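Local coordinates for cytochrome c-552/4 domain-containing protein (PDB 4QO5) that carries eight c-type hemes on a membrane-associated archaeal chain and probably serves in electron transfer, at residues R419-T430 with S477-N487. Numbering follows the deposited sequence.
Sequences RMRLLDTQIEET and SNSIRYGTAMN. With HEC (heme c), chain H.
T484 fits as a knob into a hole formed by R419, L422, L423 and Q426. Its CG2 stands anti to the backbone N, with OG1 beside that N (chi1 -56°), and the methyl lies 3.5 Å from L423 CA. Its OG1 turns back to I480 O and also bonds T165 of the second subunit. L423 CD2 reaches A485 CB, one residue after T484, which also packs on heme CAD and C3D.

Two arginines hold the ends. R419, bent at chi2 and chi3, gives NH2 to T484 O at 2.8 Å, in the carbonyl plane and on a lone pair. A water accepts from R419 NE at 2.9 Å and also lies by N487 OD1 and T484 O. At the other end R481 NH1 donates to T430 OG1 at 2.9 Å, the oxygen lying 31° out of the guanidinium plane. T430 OG1 in turn donates to Q426 O, and its CG2 packs on I480 CG2 at 3.5 Å.

The R481 guanidinium is fixed by further bonds, from NH2 to N478 OD1 and from NE to L316 O. A leucine here would probably leave T430 OG1 and L316 O without the arginine's N-H groups, with N478 OD1 keeping only G318 N of the donors named. Q426 OE1 accepts from W498 of helix 498-520, which also covers I480.

Segments 419-430 and 477-485 run antiparallel (173°), their axes coming within 9.1 Å. Just past the second helix, M486 SD binds the heme iron at 2.4 Å, with H288 as the other axial ligand. This is a His/Met-ligated c-type heme site beside an antiparallel helix pair.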
ATOM      1  N   ARG A 419      -1.933  19.917  17.698  1.00 19.82           N
ATOM      2  CA  ARG A 419      -2.460  18.879  16.795  1.00 24.70           C
ATOM      3  C   ARG A 419      -3.899  18.473  17.160  1.00 22.78           C
ATOM      4  O   ARG A 419      -4.741  18.271  16.274  1.00 21.59           O
ATOM      5  CB  ARG A 419      -1.555  17.640  16.772  1.00 21.94           C
ATOM      6  CG  ARG A 419      -0.225  17.836  16.050  1.00 27.75           C
ATOM      7  CD  ARG A 419      -0.426  18.222  14.583  1.00 24.29           C
ATOM      8  NE  ARG A 419      -1.149  17.199  13.826  1.00 24.48           N
ATOM      9  CZ  ARG A 419      -1.273  17.202  12.499  1.00 25.68           C
ATOM     10  NH1 ARG A 419      -0.722  18.177  11.776  1.00 25.88           N
ATOM     11  NH2 ARG A 419      -1.952  16.232  11.896  1.00 24.28           N
ATOM     12  N   MET A 420      -4.192  18.373  18.454  1.00 22.51           N
ATOM     13  CA  MET A 420      -5.539  17.990  18.863  1.00 23.10           C
ATOM     14  C   MET A 420      -6.536  19.104  18.550  1.00 27.57           C
ATOM     15  O   MET A 420      -7.687  18.828  18.237  1.00 24.20           O
ATOM     16  CB  MET A 420      -5.602  17.554  20.341  1.00 28.18           C
ATOM     17  CG  MET A 420      -4.705  16.342  20.683  1.00 29.64           C
ATOM     18  SD  MET A 420      -4.976  14.834  19.674  1.00 30.02           S
ATOM     19  CE  MET A 420      -3.791  14.985  18.329  1.00 25.08           C
ATOM     20  N   ARG A 421      -6.092  20.364  18.618  1.00 24.21           N
ATOM     21  CA  ARG A 421      -6.941  21.476  18.203  1.00 22.10           C
ATOM     22  C   ARG A 421      -7.217  21.449  16.695  1.00 21.82           C
ATOM     23  O   ARG A 421      -8.336  21.731  16.250  1.00 25.01           O
ATOM     24  CB  ARG A 421      -6.309  22.821  18.603  1.00 21.85           C
ATOM     25  CG  ARG A 421      -6.392  23.115  20.092  1.00 25.05           C
ATOM     26  CD  ARG A 421      -6.143  24.600  20.387  1.00 31.43           C
ATOM     27  NE  ARG A 421      -4.860  25.077  19.872  1.00 31.76           N
ATOM     28  CZ  ARG A 421      -3.711  25.009  20.542  1.00 33.34           C
ATOM     29  NH1 ARG A 421      -3.679  24.477  21.757  1.00 31.92           N
ATOM     30  NH2 ARG A 421      -2.595  25.483  20.002  1.00 31.96           N
ATOM     31  N   LEU A 422      -6.177  21.169  15.914  1.00 23.78           N
ATOM     32  CA  LEU A 422      -6.325  21.016  14.472  1.00 23.67           C
ATOM     33  C   LEU A 422      -7.333  19.901  14.192  1.00 22.50           C
ATOM     34  O   LEU A 422      -8.199  20.033  13.320  1.00 22.69           O
ATOM     35  CB  LEU A 422      -4.977  20.683  13.822  1.00 24.98           C
ATOM     36  CG  LEU A 422      -5.019  20.578  12.305  1.00 24.41           C
ATOM     37  CD1 LEU A 422      -5.456  21.919  11.714  1.00 27.38           C
ATOM     38  CD2 LEU A 422      -3.655  20.153  11.771  1.00 23.67           C
ATOM     39  N   LEU A 423      -7.241  18.820  14.957  1.00 20.74           N
ATOM     40  CA  LEU A 423      -8.199  17.718  14.794  1.00 20.64           C
ATOM     41  C   LEU A 423      -9.636  18.197  15.034  1.00 23.54           C
ATOM     42  O   LEU A 423     -10.532  17.871  14.246  1.00 22.09           O
ATOM     43  CB  LEU A 423      -7.845  16.532  15.693  1.00 22.28           C
ATOM     44  CG  LEU A 423      -8.822  15.338  15.710  1.00 24.86           C
ATOM     45  CD1 LEU A 423      -8.912  14.695  14.329  1.00 22.20           C
ATOM     46  CD2 LEU A 423      -8.396  14.307  16.742  1.00 24.97           C
ATOM     47  N   ASP A 424      -9.864  18.986  16.095  1.00 21.22           N
ATOM     48  CA  ASP A 424     -11.187  19.576  16.289  1.00 23.17           C
ATOM     49  C   ASP A 424     -11.702  20.357  15.076  1.00 22.42           C
ATOM     50  O   ASP A 424     -12.884  20.263  14.739  1.00 24.79           O
ATOM     51  CB  ASP A 424     -11.224  20.488  17.521  1.00 28.07           C
ATOM     52  CG  ASP A 424     -11.117  19.719  18.820  1.00 41.32           C
ATOM     53  OD1 ASP A 424     -11.393  18.495  18.817  1.00 41.48           O
ATOM     54  OD2 ASP A 424     -10.762  20.346  19.845  1.00 44.37           O
ATOM     55  N   THR A 425     -10.837  21.145  14.434  1.00 24.38           N
ATOM     56  CA  THR A 425     -11.278  21.929  13.277  1.00 24.40           C
ATOM     57  C   THR A 425     -11.652  21.009  12.116  1.00 25.16           C
ATOM     58  O   THR A 425     -12.588  21.293  11.359  1.00 22.53           O
ATOM     59  CB  THR A 425     -10.227  22.972  12.799  1.00 21.52           C
ATOM     60  OG1 THR A 425      -9.166  22.322  12.085  1.00 24.14           O
ATOM     61  CG2 THR A 425      -9.670  23.787  13.982  1.00 25.85           C
ATOM     62  N   GLN A 426     -10.933  19.901  11.985  1.00 20.93           N
ATOM     63  CA  GLN A 426     -11.235  18.946  10.915  1.00 21.74           C
ATOM     64  C   GLN A 426     -12.510  18.155  11.159  1.00 24.16           C
ATOM     65  O   GLN A 426     -13.228  17.818  10.212  1.00 25.02           O
ATOM     66  CB  GLN A 426     -10.039  18.029  10.651  1.00 22.09           C
ATOM     67  CG  GLN A 426      -8.865  18.824  10.126  1.00 21.82           C
ATOM     68  CD  GLN A 426      -9.270  19.720   8.971  1.00 27.27           C
ATOM     69  OE1 GLN A 426      -9.486  19.248   7.848  1.00 24.84           O
ATOM     70  NE2 GLN A 426      -9.394  21.021   9.241  1.00 21.25           N
ATOM     71  N   ILE A 427     -12.803  17.896  12.432  1.00 24.52           N
ATOM     72  CA  ILE A 427     -14.065  17.275  12.832  1.00 20.27           C
ATOM     73  C   ILE A 427     -15.201  18.208  12.433  1.00 24.50           C
ATOM     74  O   ILE A 427     -16.178  17.780  11.827  1.00 22.29           O
ATOM     75  CB  ILE A 427     -14.087  16.983  14.352  1.00 22.21           C
ATOM     76  CG1 ILE A 427     -13.181  15.782  14.655  1.00 25.51           C
ATOM     77  CG2 ILE A 427     -15.522  16.731  14.868  1.00 23.26           C
ATOM     78  CD1 ILE A 427     -12.790  15.658  16.111  1.00 26.75           C
ATOM     79  N   GLU A 428     -15.048  19.494  12.746  1.00 23.56           N
ATOM     80  CA  GLU A 428     -16.046  20.500  12.397  1.00 23.09           C
ATOM     81  C   GLU A 428     -16.238  20.613  10.886  1.00 24.82           C
ATOM     82  O   GLU A 428     -17.366  20.651  10.394  1.00 26.48           O
ATOM     83  CB  GLU A 428     -15.644  21.872  12.951  1.00 26.97           C
ATOM     84  CG  GLU A 428     -16.484  23.002  12.365  1.00 43.88           C
ATOM     85  CD  GLU A 428     -15.779  24.346  12.388  1.00 62.27           C
ATOM     86  OE1 GLU A 428     -15.341  24.765  13.482  1.00 68.53           O
ATOM     87  OE2 GLU A 428     -15.658  24.977  11.311  1.00 65.23           O
ATOM     88  N   GLU A 429     -15.136  20.702  10.152  1.00 23.84           N
ATOM     89  CA  GLU A 429     -15.218  20.878   8.702  1.00 21.83           C
ATOM     90  C   GLU A 429     -15.734  19.630   7.984  1.00 21.80           C
ATOM     91  O   GLU A 429     -16.598  19.723   7.110  1.00 22.70           O
ATOM     92  CB  GLU A 429     -13.880  21.365   8.138  1.00 22.31           C
ATOM     93  CG  GLU A 429     -13.603  22.792   8.612  1.00 23.26           C
ATOM     94  CD  GLU A 429     -12.233  23.318   8.243  1.00 31.72           C
ATOM     95  OE1 GLU A 429     -11.440  22.569   7.629  1.00 28.68           O
ATOM     96  OE2 GLU A 429     -11.954  24.494   8.583  1.00 31.35           O
ATOM     97  N   THR A 430     -15.244  18.460   8.363  1.00 20.78           N
ATOM     98  CA  THR A 430     -15.741  17.246   7.712  1.00 26.06           C
ATOM     99  C   THR A 430     -17.209  17.012   8.024  1.00 23.96           C
ATOM    100  O   THR A 430     -17.964  16.554   7.159  1.00 22.95           O
ATOM    101  CB  THR A 430     -14.924  15.986   8.062  1.00 23.05           C
ATOM    102  OG1 THR A 430     -14.847  15.845   9.484  1.00 24.09           O
ATOM    103  CG2 THR A 430     -13.518  16.085   7.459  1.00 20.70           C
ATOM    104  N   SER A 477     -14.490  11.613   4.816  1.00 21.92           N
ATOM    105  CA  SER A 477     -14.480  12.360   6.079  1.00 22.01           C
ATOM    106  C   SER A 477     -13.688  11.562   7.097  1.00 22.76           C
ATOM    107  O   SER A 477     -12.882  12.120   7.830  1.00 22.08           O
ATOM    108  CB  SER A 477     -15.890  12.647   6.595  1.00 21.31           C
ATOM    109  OG  SER A 477     -16.593  13.510   5.720  1.00 24.06           O
ATOM    110  N   ASN A 478     -13.908  10.247   7.127  1.00 21.51           N
ATOM    111  CA  ASN A 478     -13.139   9.395   8.028  1.00 21.50           C
ATOM    112  C   ASN A 478     -11.636   9.508   7.800  1.00 17.48           C
ATOM    113  O   ASN A 478     -10.864   9.641   8.742  1.00 21.85           O
ATOM    114  CB  ASN A 478     -13.554   7.933   7.879  1.00 21.50           C
ATOM    115  CG  ASN A 478     -14.867   7.624   8.583  1.00 23.29           C
ATOM    116  OD1 ASN A 478     -15.454   8.480   9.258  1.00 24.47           O
ATOM    117  ND2 ASN A 478     -15.337   6.395   8.420  1.00 22.74           N
ATOM    118  N   SER A 479     -11.219   9.425   6.543  1.00 20.22           N
ATOM    119  CA  SER A 479      -9.797   9.484   6.236  1.00 21.34           C
ATOM    120  C   SER A 479      -9.194  10.819   6.655  1.00 20.32           C
ATOM    121  O   SER A 479      -8.077  10.873   7.181  1.00 19.94           O
ATOM    122  CB  SER A 479      -9.547   9.232   4.750  1.00 18.57           C
ATOM    123  OG  SER A 479      -9.770   7.866   4.436  1.00 24.50           O
ATOM    124  N   ILE A 480      -9.937  11.894   6.433  1.00 17.21           N
ATOM    125  CA  ILE A 480      -9.443  13.225   6.800  1.00 18.29           C
ATOM    126  C   ILE A 480      -9.231  13.338   8.304  1.00 21.33           C
ATOM    127  O   ILE A 480      -8.211  13.857   8.772  1.00 20.40           O
ATOM    128  CB  ILE A 480     -10.412  14.325   6.318  1.00 21.87           C
ATOM    129  CG1 ILE A 480     -10.374  14.412   4.792  1.00 23.08           C
ATOM    130  CG2 ILE A 480     -10.036  15.699   6.926  1.00 19.78           C
ATOM    131  CD1 ILE A 480     -11.566  15.143   4.193  1.00 22.16           C
ATOM    132  N   ARG A 481     -10.201  12.836   9.066  1.00 22.09           N
ATOM    133  CA  ARG A 481     -10.116  12.861  10.515  1.00 18.97           C
ATOM    134  C   ARG A 481      -8.995  11.944  11.009  1.00 17.40           C
ATOM    135  O   ARG A 481      -8.211  12.336  11.861  1.00 19.33           O
ATOM    136  CB  ARG A 481     -11.462  12.469  11.129  1.00 19.82           C
ATOM    137  CG  ARG A 481     -12.553  13.508  10.861  1.00 20.00           C
ATOM    138  CD  ARG A 481     -13.849  13.155  11.593  1.00 20.36           C
ATOM    139  NE  ARG A 481     -14.566  12.034  10.988  1.00 19.21           N
ATOM    140  CZ  ARG A 481     -15.698  12.160  10.299  1.00 23.48           C
ATOM    141  NH1 ARG A 481     -16.230  13.355  10.101  1.00 20.69           N
ATOM    142  NH2 ARG A 481     -16.297  11.089   9.795  1.00 21.65           N
ATOM    143  N   TYR A 482      -8.902  10.739  10.443  1.00 19.00           N
ATOM    144  CA  TYR A 482      -7.832   9.816  10.818  1.00 17.06           C
ATOM    145  C   TYR A 482      -6.448  10.414  10.548  1.00 18.23           C
ATOM    146  O   TYR A 482      -5.521  10.279  11.367  1.00 20.08           O
ATOM    147  CB  TYR A 482      -7.938   8.525   9.992  1.00 16.10           C
ATOM    148  CG  TYR A 482      -8.810   7.433  10.575  1.00 18.48           C
ATOM    149  CD1 TYR A 482     -10.062   7.705  11.112  1.00 22.49           C
ATOM    150  CD2 TYR A 482      -8.381   6.117  10.555  1.00 24.28           C
ATOM    151  CE1 TYR A 482     -10.864   6.669  11.622  1.00 21.05           C
ATOM    152  CE2 TYR A 482      -9.171   5.086  11.057  1.00 24.23           C
ATOM    153  CZ  TYR A 482     -10.398   5.366  11.592  1.00 24.71           C
ATOM    154  OH  TYR A 482     -11.162   4.319  12.084  1.00 28.00           O
ATOM    155  N   GLY A 483      -6.297  11.001   9.364  1.00 21.37           N
ATOM    156  CA  GLY A 483      -5.023  11.546   8.912  1.00 17.57           C
ATOM    157  C   GLY A 483      -4.595  12.719   9.773  1.00 22.49           C
ATOM    158  O   GLY A 483      -3.412  12.907  10.052  1.00 23.64           O
ATOM    159  N   THR A 484      -5.574  13.494  10.225  1.00 19.40           N
ATOM    160  CA  THR A 484      -5.286  14.650  11.096  1.00 17.62           C
ATOM    161  C   THR A 484      -4.896  14.140  12.478  1.00 20.02           C
ATOM    162  O   THR A 484      -3.897  14.558  13.036  1.00 22.65           O
ATOM    163  CB  THR A 484      -6.492  15.579  11.181  1.00 18.81           C
ATOM    164  OG1 THR A 484      -6.869  15.970   9.855  1.00 20.97           O
ATOM    165  CG2 THR A 484      -6.172  16.834  12.021  1.00 20.84           C
ATOM    166  N   ALA A 485      -5.661  13.179  13.002  1.00 19.69           N
ATOM    167  CA  ALA A 485      -5.381  12.625  14.321  1.00 19.05           C
ATOM    168  C   ALA A 485      -4.013  11.961  14.409  1.00 19.70           C
ATOM    169  O   ALA A 485      -3.350  12.043  15.445  1.00 21.58           O
ATOM    170  CB  ALA A 485      -6.468  11.617  14.721  1.00 19.53           C
ATOM    171  N   MET A 486      -3.594  11.280  13.338  1.00 18.03           N
ATOM    172  CA  MET A 486      -2.408  10.435  13.425  1.00 16.14           C
ATOM    173  C   MET A 486      -1.305  10.803  12.416  1.00 18.60           C
ATOM    174  O   MET A 486      -0.471   9.959  12.070  1.00 20.78           O
ATOM    175  CB  MET A 486      -2.798   8.963  13.287  1.00 15.25           C
ATOM    176  CG  MET A 486      -3.506   8.468  14.560  1.00 15.34           C
ATOM    177  SD  MET A 486      -4.246   6.848  14.294  1.00 18.07           S
ATOM    178  CE  MET A 486      -5.738   7.324  13.392  1.00 14.78           C
ATOM    179  N   ASN A 487      -1.341  12.053  11.964  1.00 21.08           N
ATOM    180  CA  ASN A 487      -0.243  12.667  11.222  1.00 20.86           C
ATOM    181  C   ASN A 487      -0.034  12.077   9.841  1.00 24.72           C
ATOM    182  O   ASN A 487       1.099  11.779   9.450  1.00 27.32           O
ATOM    183  CB  ASN A 487       1.053  12.575  12.029  1.00 27.45           C
ATOM    184  CG  ASN A 487       0.875  13.047  13.441  1.00 34.00           C
ATOM    185  OD1 ASN A 487       0.367  14.140  13.676  1.00 37.28           O
ATOM    186  ND2 ASN A 487       1.246  12.208  14.396  1.00 39.81           N
TER
HETATM  187 FE   HEC H 607      -4.651   5.921  16.457  1.00 18.14          FE
HETATM  188  CHA HEC H 607      -7.670   7.580  16.564  1.00 17.62           C
HETATM  189  CHB HEC H 607      -6.214   3.041  15.476  1.00 18.31           C
HETATM  190  CHC HEC H 607      -1.647   4.602  15.647  1.00 19.25           C
HETATM  191  CHD HEC H 607      -3.172   8.337  18.247  1.00 19.16           C
HETATM  192  NA  HEC H 607      -6.560   5.414  16.113  1.00 23.58           N
HETATM  193  C1A HEC H 607      -7.657   6.265  16.124  1.00 21.47           C
HETATM  194  C2A HEC H 607      -8.790   5.549  15.592  1.00 20.73           C
HETATM  195  C3A HEC H 607      -8.392   4.306  15.266  1.00 21.78           C
HETATM  196  C4A HEC H 607      -6.986   4.183  15.602  1.00 20.13           C
HETATM  197  CMA HEC H 607      -9.242   3.159  14.666  1.00 26.45           C
HETATM  198  CAA HEC H 607     -10.193   6.171  15.415  1.00 16.19           C
HETATM  199  CBA HEC H 607     -11.134   5.609  16.488  1.00 18.60           C
HETATM  200  CGA HEC H 607     -12.382   6.447  16.392  1.00 30.28           C
HETATM  201  O1A HEC H 607     -13.241   6.153  15.523  1.00 24.46           O
HETATM  202  O2A HEC H 607     -12.488   7.441  17.160  1.00 30.31           O
HETATM  203  NB  HEC H 607      -4.068   4.141  15.778  1.00 15.84           N
HETATM  204  C1B HEC H 607      -4.876   3.131  15.305  1.00 18.43           C
HETATM  205  C2B HEC H 607      -4.098   2.266  14.491  1.00 17.85           C
HETATM  206  C3B HEC H 607      -2.857   2.771  14.523  1.00 22.13           C
HETATM  207  C4B HEC H 607      -2.806   3.922  15.352  1.00 15.95           C
HETATM  208  CMB HEC H 607      -4.724   1.024  13.788  1.00 21.36           C
HETATM  209  CAB HEC H 607      -1.535   2.436  13.859  1.00 28.68           C
HETATM  210  CBB HEC H 607      -1.696   1.891  12.436  1.00 19.79           C
HETATM  211  NC  HEC H 607      -2.808   6.273  16.939  1.00 21.70           N
HETATM  212  C1C HEC H 607      -1.648   5.716  16.437  1.00 18.07           C
HETATM  213  C2C HEC H 607      -0.503   6.321  17.086  1.00 18.71           C
HETATM  214  C3C HEC H 607      -0.980   7.503  17.523  1.00 28.63           C
HETATM  215  C4C HEC H 607      -2.400   7.404  17.607  1.00 17.03           C
HETATM  216  CMC HEC H 607       0.895   6.079  16.476  1.00 25.98           C
HETATM  217  CAC HEC H 607      -0.341   8.725  18.220  1.00 39.83           C
HETATM  218  CBC HEC H 607       1.117   9.065  17.876  1.00 25.62           C
HETATM  219  ND  HEC H 607      -5.323   7.678  17.285  1.00 17.04           N
HETATM  220  C1D HEC H 607      -4.491   8.556  17.961  1.00 19.12           C
HETATM  221  C2D HEC H 607      -5.238   9.713  18.351  1.00 18.62           C
HETATM  222  C3D HEC H 607      -6.633   9.492  17.803  1.00 17.09           C
HETATM  223  C4D HEC H 607      -6.603   8.190  17.164  1.00 17.77           C
HETATM  224  CMD HEC H 607      -4.701  10.942  19.117  1.00 18.32           C
HETATM  225  CAD HEC H 607      -7.862  10.393  17.962  1.00 19.14           C
HETATM  226  CBD HEC H 607      -8.445   9.960  19.324  1.00 22.35           C
HETATM  227  CGD HEC H 607      -9.928  10.216  19.347  1.00 27.06           C
HETATM  228  O1D HEC H 607     -10.538  10.248  18.254  1.00 26.60           O
HETATM  229  O2D HEC H 607     -10.511  10.392  20.452  1.00 22.97           O
HETATM  230  O   HOH W   1      -1.676  14.728  15.170  1.00 27.60           O